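Long-range contact in tetratricopeptide repeat domain protein (Salinibacter ruber, PDB 3MA5), which is of unknown function but, as a tetratricopeptide repeat domain cut from a longer protein, probably serves as a helical scaffold for binding partner proteins: residues Leu18-Glu31 with Thr43-Arg56. Residues are numbered along the deposited sequence; the frame is centred on the assembly and turned at random.
Sequences LKHDNASRALALFE and TYYHLGKLYERLDR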
loop_
_atom_site.group_PDB
_atom_site.type_symbol
_atom_site.label_atom_id
_atom_site.label_comp_id
_atom_site.label_asym_id
_atom_site.label_seq_id
_atom_site.Cartn_x
_atom_site.Cartn_y
_atom_site.Cartn_z
ATOM N N LEU A 18 7.378 -9.832 -1.875
ATOM C CA LEU A 18 7.341 -8.960 -3.033
ATOM C C LEU A 18 8.615 -9.060 -3.880
ATOM O O LEU A 18 8.540 -9.138 -5.107
ATOM C CB LEU A 18 7.183 -7.516 -2.579
ATOM C CG LEU A 18 5.789 -6.921 -2.560
ATOM C CD1 LEU A 18 5.892 -5.436 -2.239
ATOM C CD2 LEU A 18 5.142 -7.125 -3.912
ATOM N N LYS A 19 9.771 -9.032 -3.212
ATOM C CA LYS A 19 11.086 -9.101 -3.861
ATOM C C LYS A 19 11.358 -10.442 -4.520
ATOM O O LYS A 19 11.969 -10.513 -5.597
ATOM C CB LYS A 19 12.195 -8.824 -2.845
ATOM C CG LYS A 19 12.231 -7.392 -2.354
ATOM C CD LYS A 19 13.240 -7.225 -1.230
ATOM C CE LYS A 19 13.298 -5.773 -0.746
ATOM N NZ LYS A 19 14.005 -5.675 0.569
ATOM N N HIS A 20 10.917 -11.501 -3.848
ATOM C CA HIS A 20 11.084 -12.847 -4.353
ATOM C C HIS A 20 9.894 -13.227 -5.243
ATOM O O HIS A 20 9.542 -14.402 -5.352
ATOM C CB HIS A 20 11.209 -13.831 -3.184
ATOM C CG HIS A 20 12.518 -13.744 -2.457
ATOM N ND1 HIS A 20 12.961 -12.585 -1.851
ATOM C CD2 HIS A 20 13.499 -14.661 -2.272
ATOM C CE1 HIS A 20 14.159 -12.790 -1.333
ATOM N NE2 HIS A 20 14.508 -14.041 -1.574
ATOM N N ASP A 21 9.267 -12.231 -5.864
ATOM C CA ASP A 21 8.129 -12.463 -6.759
ATOM C C ASP A 21 6.928 -13.271 -6.211
ATOM O O ASP A 21 6.203 -13.911 -6.976
ATOM C CB ASP A 21 8.640 -13.110 -8.043
ATOM C CG ASP A 21 9.708 -12.279 -8.722
ATOM O OD1 ASP A 21 10.771 -12.846 -9.054
ATOM O OD2 ASP A 21 9.487 -11.065 -8.931
ATOM N N ASN A 22 6.719 -13.230 -4.898
ATOM C CA ASN A 22 5.606 -13.924 -4.260
ATOM C C ASN A 22 4.520 -12.907 -3.928
ATOM O O ASN A 22 4.225 -12.644 -2.759
ATOM C CB ASN A 22 6.074 -14.585 -2.980
ATOM C CG ASN A 22 7.049 -15.689 -3.237
ATOM O OD1 ASN A 22 8.031 -15.510 -3.957
ATOM N ND2 ASN A 22 6.789 -16.854 -2.646
ATOM N N ALA A 23 3.915 -12.358 -4.973
ATOM C CA ALA A 23 2.894 -11.339 -4.835
ATOM C C ALA A 23 1.608 -11.758 -4.139
ATOM O O ALA A 23 0.992 -10.962 -3.425
ATOM C CB ALA A 23 2.574 -10.787 -6.195
ATOM N N SER A 24 1.175 -12.991 -4.353
ATOM C CA SER A 24 -0.061 -13.416 -3.734
ATOM C C SER A 24 0.054 -13.391 -2.217
ATOM O O SER A 24 -0.881 -12.983 -1.529
ATOM C CB SER A 24 -0.446 -14.802 -4.238
ATOM O OG SER A 24 -1.373 -15.414 -3.358
ATOM N N ARG A 25 1.214 -13.811 -1.706
ATOM C CA ARG A 25 1.475 -13.833 -0.266
ATOM C C ARG A 25 1.651 -12.407 0.237
ATOM O O ARG A 25 1.114 -12.041 1.281
ATOM C CB ARG A 25 2.726 -14.657 0.034
ATOM C CG ARG A 25 3.029 -14.823 1.508
ATOM C CD ARG A 25 1.788 -15.175 2.330
ATOM N NE ARG A 25 2.147 -15.364 3.736
ATOM C CZ ARG A 25 1.280 -15.422 4.743
ATOM N NH1 ARG A 25 -0.025 -15.305 4.520
ATOM N NH2 ARG A 25 1.728 -15.590 5.982
ATOM N N ALA A 26 2.406 -11.608 -0.510
ATOM C CA ALA A 26 2.604 -10.217 -0.146
ATOM C C ALA A 26 1.226 -9.559 -0.010
ATOM O O ALA A 26 0.953 -8.886 0.986
ATOM C CB ALA A 26 3.416 -9.506 -1.211
ATOM N N LEU A 27 0.352 -9.765 -0.999
ATOM C CA LEU A 27 -0.983 -9.167 -0.962
ATOM C C LEU A 27 -1.836 -9.601 0.226
ATOM O O LEU A 27 -2.512 -8.777 0.831
ATOM C CB LEU A 27 -1.743 -9.439 -2.260
ATOM C CG LEU A 27 -3.209 -8.990 -2.188
ATOM C CD1 LEU A 27 -3.518 -7.900 -3.201
ATOM C CD2 LEU A 27 -4.079 -10.184 -2.416
ATOM N N ALA A 28 -1.815 -10.888 0.551
ATOM C CA ALA A 28 -2.568 -11.403 1.689
ATOM C C ALA A 28 -2.206 -10.563 2.910
ATOM O O ALA A 28 -3.046 -9.874 3.482
ATOM C CB ALA A 28 -2.204 -12.865 1.936
ATOM N N LEU A 29 -0.939 -10.622 3.293
ATOM C CA LEU A 29 -0.433 -9.870 4.434
ATOM C C LEU A 29 -0.820 -8.387 4.384
ATOM O O LEU A 29 -1.336 -7.842 5.361
ATOM C CB LEU A 29 1.096 -9.998 4.504
ATOM C CG LEU A 29 1.686 -11.361 4.882
ATOM C CD1 LEU A 29 3.183 -11.351 4.633
ATOM C CD2 LEU A 29 1.388 -11.678 6.336
ATOM N N PHE A 30 -0.577 -7.735 3.247
ATOM C CA PHE A 30 -0.896 -6.317 3.113
ATOM C C PHE A 30 -2.351 -5.975 3.432
ATOM O O PHE A 30 -2.617 -5.038 4.185
ATOM C CB PHE A 30 -0.552 -5.809 1.702
ATOM C CG PHE A 30 0.902 -5.495 1.507
ATOM C CD1 PHE A 30 1.646 -4.883 2.518
ATOM C CD2 PHE A 30 1.533 -5.791 0.305
ATOM C CE1 PHE A 30 2.998 -4.572 2.332
ATOM C CE2 PHE A 30 2.886 -5.485 0.108
ATOM C CZ PHE A 30 3.614 -4.875 1.123
ATOM N N GLU A 31 -3.282 -6.729 2.853
ATOM C CA GLU A 31 -4.710 -6.486 3.050
ATOM C C GLU A 31 -5.094 -6.646 4.501
ATOM O O GLU A 31 -5.899 -5.873 5.031
ATOM C CB GLU A 31 -5.540 -7.448 2.196
ATOM C CG GLU A 31 -6.176 -6.800 0.977
ATOM C CD GLU A 31 -6.549 -7.821 -0.085
ATOM O OE1 GLU A 31 -6.988 -8.922 0.300
ATOM O OE2 GLU A 31 -6.410 -7.529 -1.298
ATOM N N THR A 43 1.883 0.384 4.527
ATOM C CA THR A 43 1.147 -0.619 3.772
ATOM C C THR A 43 0.439 -0.089 2.536
ATOM O O THR A 43 0.404 -0.739 1.502
ATOM C CB THR A 43 0.073 -1.275 4.637
ATOM O OG1 THR A 43 0.598 -1.529 5.936
ATOM C CG2 THR A 43 -0.380 -2.581 4.025
ATOM N N TYR A 44 -0.127 1.099 2.646
ATOM C CA TYR A 44 -0.891 1.651 1.544
ATOM C C TYR A 44 -0.194 1.826 0.215
ATOM O O TYR A 44 -0.813 1.634 -0.814
ATOM C CB TYR A 44 -1.546 2.966 1.978
ATOM C CG TYR A 44 -2.467 2.797 3.157
ATOM C CD1 TYR A 44 -1.958 2.679 4.447
ATOM C CD2 TYR A 44 -3.849 2.690 2.977
ATOM C CE1 TYR A 44 -2.808 2.451 5.542
ATOM C CE2 TYR A 44 -4.707 2.466 4.054
ATOM C CZ TYR A 44 -4.179 2.342 5.334
ATOM O OH TYR A 44 -5.010 2.078 6.403
ATOM N N TYR A 45 1.082 2.185 0.221
ATOM C CA TYR A 45 1.767 2.372 -1.049
ATOM C C TYR A 45 2.066 1.062 -1.788
ATOM O O TYR A 45 1.881 0.961 -2.997
ATOM C CB TYR A 45 3.052 3.174 -0.829
ATOM C CG TYR A 45 3.937 3.251 -2.034
ATOM C CD1 TYR A 45 4.838 2.227 -2.325
ATOM C CD2 TYR A 45 3.829 4.311 -2.927
ATOM C CE1 TYR A 45 5.612 2.259 -3.495
ATOM C CE2 TYR A 45 4.600 4.352 -4.099
ATOM C CZ TYR A 45 5.487 3.321 -4.378
ATOM O OH TYR A 45 6.243 3.336 -5.531
ATOM N N HIS A 46 2.525 0.058 -1.065
ATOM C CA HIS A 46 2.824 -1.203 -1.692
ATOM C C HIS A 46 1.572 -1.974 -2.078
ATOM O O HIS A 46 1.597 -2.717 -3.052
ATOM C CB HIS A 46 3.709 -2.055 -0.776
ATOM C CG HIS A 46 5.038 -1.430 -0.488
ATOM N ND1 HIS A 46 5.916 -1.063 -1.478
ATOM C CD2 HIS A 46 5.601 -1.027 0.682
ATOM C CE1 HIS A 46 6.956 -0.450 -0.945
ATOM N NE2 HIS A 46 6.785 -0.416 0.367
ATOM N N LEU A 47 0.480 -1.806 -1.332
ATOM C CA LEU A 47 -0.752 -2.520 -1.633
ATOM C C LEU A 47 -1.333 -2.010 -2.925
ATOM O O LEU A 47 -1.761 -2.786 -3.767
ATOM C CB LEU A 47 -1.774 -2.330 -0.523
ATOM C CG LEU A 47 -3.067 -3.135 -0.684
ATOM C CD1 LEU A 47 -2.727 -4.561 -1.068
ATOM C CD2 LEU A 47 -3.866 -3.097 0.613
ATOM N N GLY A 48 -1.338 -0.695 -3.073
ATOM C CA GLY A 48 -1.888 -0.087 -4.261
ATOM C C GLY A 48 -1.045 -0.383 -5.475
ATOM O O GLY A 48 -1.565 -0.578 -6.569
ATOM N N LYS A 49 0.265 -0.413 -5.291
ATOM C CA LYS A 49 1.162 -0.683 -6.403
ATOM C C LYS A 49 0.970 -2.134 -6.815
ATOM O O LYS A 49 1.239 -2.505 -7.950
ATOM C CB LYS A 49 2.609 -0.406 -5.988
ATOM C CG LYS A 49 3.005 1.059 -6.047
ATOM C CD LYS A 49 3.460 1.438 -7.457
ATOM C CE LYS A 49 3.389 2.935 -7.725
ATOM N NZ LYS A 49 3.969 3.265 -9.058
ATOM N N LEU A 50 0.476 -2.945 -5.887
ATOM C CA LEU A 50 0.242 -4.355 -6.142
ATOM C C LEU A 50 -1.079 -4.538 -6.837
ATOM O O LEU A 50 -1.217 -5.388 -7.724
ATOM C CB LEU A 50 0.223 -5.130 -4.836
ATOM C CG LEU A 50 0.405 -6.649 -4.893
ATOM C CD1 LEU A 50 1.637 -6.991 -5.734
ATOM C CD2 LEU A 50 0.575 -7.190 -3.487
ATOM N N TYR A 51 -2.063 -3.747 -6.422
ATOM C CA TYR A 51 -3.379 -3.827 -7.032
ATOM C C TYR A 51 -3.276 -3.471 -8.492
ATOM O O TYR A 51 -3.944 -4.066 -9.328
ATOM C CB TYR A 51 -4.351 -2.877 -6.359
ATOM C CG TYR A 51 -5.006 -3.456 -5.143
ATOM C CD1 TYR A 51 -5.205 -4.831 -5.017
ATOM C CD2 TYR A 51 -5.448 -2.631 -4.121
ATOM C CE1 TYR A 51 -5.818 -5.362 -3.891
ATOM C CE2 TYR A 51 -6.061 -3.149 -2.996
ATOM C CZ TYR A 51 -6.244 -4.505 -2.883
ATOM O OH TYR A 51 -6.813 -4.987 -1.735
ATOM N N GLU A 52 -2.436 -2.488 -8.788
ATOM C CA GLU A 52 -2.254 -2.058 -10.156
ATOM C C GLU A 52 -1.711 -3.215 -10.977
ATOM O O GLU A 52 -2.228 -3.504 -12.049
ATOM C CB GLU A 52 -1.309 -0.849 -10.227
ATOM C CG GLU A 52 -1.934 0.477 -9.794
ATOM C CD GLU A 52 -1.040 1.647 -10.117
ATOM O OE1 GLU A 52 -0.602 2.374 -9.190
ATOM O OE2 GLU A 52 -0.775 1.823 -11.322
ATOM N N ARG A 53 -0.687 -3.889 -10.463
ATOM C CA ARG A 53 -0.086 -5.026 -11.166
ATOM C C ARG A 53 -1.112 -6.121 -11.370
ATOM O O ARG A 53 -1.065 -6.853 -12.351
ATOM C CB ARG A 53 1.094 -5.594 -10.373
ATOM C CG ARG A 53 2.218 -4.598 -10.152
ATOM C CD ARG A 53 3.342 -5.200 -9.331
ATOM N NE ARG A 53 4.134 -6.153 -10.103
ATOM C CZ ARG A 53 5.031 -6.973 -9.572
ATOM N NH1 ARG A 53 5.247 -6.960 -8.265
ATOM N NH2 ARG A 53 5.706 -7.803 -10.347
ATOM N N LEU A 54 -2.036 -6.214 -10.422
ATOM C CA LEU A 54 -3.099 -7.202 -10.440
ATOM C C LEU A 54 -4.260 -6.784 -11.324
ATOM O O LEU A 54 -5.318 -7.408 -11.295
ATOM C CB LEU A 54 -3.603 -7.419 -9.013
ATOM C CG LEU A 54 -2.627 -8.192 -8.132
ATOM C CD1 LEU A 54 -3.144 -8.337 -6.694
ATOM C CD2 LEU A 54 -2.432 -9.546 -8.785
ATOM N N ASP A 55 -4.061 -5.720 -12.093
ATOM C CA ASP A 55 -5.085 -5.172 -12.974
ATOM C C ASP A 55 -6.363 -4.697 -12.257
ATOM O O ASP A 55 -7.400 -4.480 -12.891
ATOM C CB ASP A 55 -5.426 -6.172 -14.082
ATOM C CG ASP A 55 -5.890 -5.484 -15.361
ATOM O OD1 ASP A 55 -5.387 -4.370 -15.670
ATOM O OD2 ASP A 55 -6.748 -6.054 -16.069
ATOM N N ARG A 56 -6.284 -4.548 -10.934
ATOM C CA ARG A 56 -7.403 -4.038 -10.138
ATOM C C ARG A 56 -7.024 -2.603 -9.793
ATOM O O ARG A 56 -7.061 -2.202 -8.636
ATOM C CB ARG A 56 -7.584 -4.822 -8.836
ATOM C CG ARG A 56 -7.853 -6.286 -9.006
ATOM C CD ARG A 56 -7.628 -7.015 -7.693
ATOM N NE ARG A 56 -8.429 -6.431 -6.626
ATOM C CZ ARG A 56 -8.502 -6.931 -5.397
ATOM N NH1 ARG A 56 -7.817 -8.021 -5.092
ATOM N NH2 ARG A 56 -9.284 -6.366 -4.481
#
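Phe30 of helix 23-36 packs into helix 42-53 at the junction of two predicted tetratricopeptide repeats, a worked example of how knobs-into-holes packing joins successive helical hairpins. The axes of 23-31 and 43-53 come within 9.8 Å, their N-to-C directions 135° apart. The Phe30 side chain is the first knob, seated among Thr43, His46, Leu47 and Leu50: Thr43 CG2 lies 3.4 Å from its CD1, His46 CB meets CZ obliquely, and Leu47 CD1 rests against its CB. Leu50 of helix 42-53 is the reciprocal knob, set among Leu18, Ala23, Ala26 and Leu27; its CD1 branch touches Ala23 CB and Leu18 CD2, its CD2 branch lies 3.5 Å from Leu27 CB. Leu27, with CG anti to the backbone N (chi1 172°), brings CD1 against both Tyr51 CE1 and Leu54 CD1. At the border of this apolar surface, Tyr51 OH donates a 2.6 Å hydrogen bond to Glu31 OE2, on the anti side of the carboxylate and 30° out of its plane. A phenylalanine here, lacking the hydroxyl, would probably leave Glu31 OE2 without this donor. Tyr51 CE1 sits over the centre of one face of the Arg56 guanidinium, which also forms a salt bridge with Asp59. Behind the contact, Leu29 leans on helix 7-19, while Tyr51 also touches Ala60 and Thr63 of helix 57-74.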